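PDB 5IB9: aminopeptidase from Aneurinibacillus sp. AM-1, which probably removes amino-terminal residues from peptides as a zinc-dependent exopeptidase of family M28, and here holds the inhibitor bestatin at a two-zinc centre. Local coordinates for residues A[239-244]-A[299-304]. Residues are numbered along the deposited sequence; the frame is centred on the assembly and turned at random.
With ZN (zinc ion), chain C; ZN (zinc ion), chain B; BES (2-(3-amino-2-hydroxy-4-phenyl-butyrylamino)-4-methyl-pentanoic acid), chain H.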
# COMPACT_ATOMS: atom_id res chain seq x y z
N ASN A 239 -13.74 18.74 -17.40
CA ASN A 239 -12.51 19.48 -17.05
C ASN A 239 -11.73 18.77 -15.96
O ASN A 239 -10.45 18.84 -16.02
CB ASN A 239 -12.82 20.95 -16.67
CG ASN A 239 -11.55 21.77 -16.77
OD1 ASN A 239 -10.81 21.64 -17.75
ND2 ASN A 239 -11.31 22.58 -15.75
N ASP A 240 -12.43 18.20 -14.97
CA ASP A 240 -11.81 17.52 -13.83
C ASP A 240 -12.01 16.03 -14.06
O ASP A 240 -12.99 15.49 -13.55
CB ASP A 240 -12.46 17.96 -12.44
CG ASP A 240 -11.72 17.50 -11.24
OD1 ASP A 240 -10.51 16.92 -11.57
OD2 ASP A 240 -12.05 17.45 -9.98
N ASP A 241 -11.15 15.24 -14.76
CA ASP A 241 -9.88 15.70 -15.28
C ASP A 241 -9.72 15.09 -16.65
O ASP A 241 -8.60 14.79 -17.07
CB ASP A 241 -8.70 15.35 -14.37
CG ASP A 241 -7.44 16.06 -14.84
OD1 ASP A 241 -7.44 17.09 -15.55
OD2 ASP A 241 -6.30 15.49 -14.46
N ALA A 242 -10.83 15.00 -17.45
CA ALA A 242 -10.57 14.67 -18.86
C ALA A 242 -9.68 15.61 -19.60
O ALA A 242 -8.92 15.18 -20.50
CB ALA A 242 -11.90 14.40 -19.67
N SER A 243 -9.71 16.90 -19.25
CA SER A 243 -8.84 17.85 -19.82
C SER A 243 -7.38 17.44 -19.68
O SER A 243 -6.65 17.46 -20.66
CB SER A 243 -9.09 19.25 -19.20
OG SER A 243 -8.67 19.30 -17.85
N GLY A 244 -6.98 17.11 -18.47
CA GLY A 244 -5.59 16.72 -18.27
C GLY A 244 -5.23 15.41 -18.99
O GLY A 244 -4.15 15.29 -19.44
N GLN A 299 2.02 17.49 -13.32
CA GLN A 299 0.63 17.06 -13.14
C GLN A 299 -0.39 17.99 -13.80
O GLN A 299 -0.28 19.21 -13.64
CB GLN A 299 0.32 16.95 -11.65
CG GLN A 299 -1.18 16.66 -11.38
CD GLN A 299 -1.61 15.22 -11.77
OE1 GLN A 299 -0.84 14.42 -12.20
NE2 GLN A 299 -2.86 14.87 -11.52
N LEU A 300 -1.21 17.44 -14.69
CA LEU A 300 -2.21 18.29 -15.45
C LEU A 300 -3.58 17.94 -14.89
O LEU A 300 -4.07 16.82 -15.01
CB LEU A 300 -2.13 17.83 -16.92
CG LEU A 300 -0.76 18.02 -17.63
CD1 LEU A 300 -0.77 17.19 -18.84
CD2 LEU A 300 -0.87 19.49 -18.18
N ASP A 301 -4.17 18.94 -14.21
CA ASP A 301 -5.55 18.70 -13.60
C ASP A 301 -6.30 20.03 -13.74
O ASP A 301 -5.87 21.03 -13.14
CB ASP A 301 -5.33 18.36 -12.17
CG ASP A 301 -6.56 17.67 -11.47
OD1 ASP A 301 -7.63 17.66 -12.10
OD2 ASP A 301 -6.48 17.02 -10.41
N MET A 302 -7.40 19.97 -14.46
CA MET A 302 -8.25 21.10 -14.79
C MET A 302 -7.56 22.15 -15.62
O MET A 302 -7.19 23.17 -15.13
CB MET A 302 -8.86 21.65 -13.50
CG MET A 302 -9.75 20.67 -12.95
SD MET A 302 -10.45 21.00 -11.30
CE MET A 302 -11.23 22.58 -11.55
N VAL A 303 -7.41 21.84 -16.90
CA VAL A 303 -6.59 22.65 -17.77
C VAL A 303 -7.29 23.03 -19.09
O VAL A 303 -6.66 23.37 -20.08
CB VAL A 303 -5.25 21.94 -18.16
CG1 VAL A 303 -4.35 21.86 -16.89
CG2 VAL A 303 -5.49 20.46 -18.73
N GLY A 304 -8.63 22.94 -19.06
CA GLY A 304 -9.41 23.33 -20.28
C GLY A 304 -10.66 24.15 -20.10
O GLY A 304 -11.32 24.30 -21.11
ZN ZN C . -8.75 16.66 -10.62
ZN ZN B . -11.58 16.59 -8.52
N2 BES H . -8.56 18.87 -9.33
C1 BES H . -8.89 18.64 -7.92
C6 BES H . -7.93 19.46 -7.07
C7 BES H . -8.08 20.98 -7.07
C8 BES H . -9.33 21.64 -7.10
C12 BES H . -6.89 21.75 -7.00
C9 BES H . -9.38 23.05 -7.06
C11 BES H . -6.95 23.17 -6.97
C10 BES H . -8.20 23.81 -7.01
C2 BES H . -8.79 17.15 -7.60
O2 BES H . -9.49 16.57 -8.70
C3 BES H . -9.56 16.96 -6.33
O3 BES H . -10.77 17.16 -6.37
N1 BES H . -8.90 16.69 -5.26
C4 BES H . -9.61 16.58 -3.99
C13 BES H . -8.51 16.25 -3.00
C14 BES H . -7.81 14.91 -3.25
C15 BES H . -6.85 14.76 -2.07
C16 BES H . -8.74 13.71 -3.42
C5 BES H . -10.18 17.90 -3.50
O1 BES H . -11.08 17.88 -2.61
O4 BES H . -9.79 19.00 -3.93
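D240 and D301 meet at zinc. D240 bridges two metals, OD1 lying 2.0 Å from the chain C zinc and OD2 1.8 Å from the chain B zinc; D301 chelates the chain C zinc with both oxygens, OD2 also being hydrogen-bonded to S346. That shared cation lets D240 OD1 and D301 OD1 approach to 3.0 Å. H228 completes the protein ligands of the first zinc, E273 and H371 those of the second.

Behind the metals, polar side chains of the helix start hold the backbone of 302-304. D241 OD1 accepts from M302 N (3.1 Å) and, on the opposite carboxylate face, from G244 N, an Asx motif, while OD2 takes H228 N. With an alanine here, all three amides would probably lose this acceptor, leaving the turn after D301 less firmly held. Serine's single hydroxyl serves twice: S243 OG donates to N239 O and receives V303 N almost straight (173°). N239's amide offers an in-plane OD1 lone pair to G304 N and, through ND2, a donor to E367.

Flexible and apolar, M302 lays SD 3.7 Å from D240 CG. A bridging aspartate followed by a cis peptide, backed by this second shell, is characteristic of the co-catalytic dizinc site of M28 aminopeptidases.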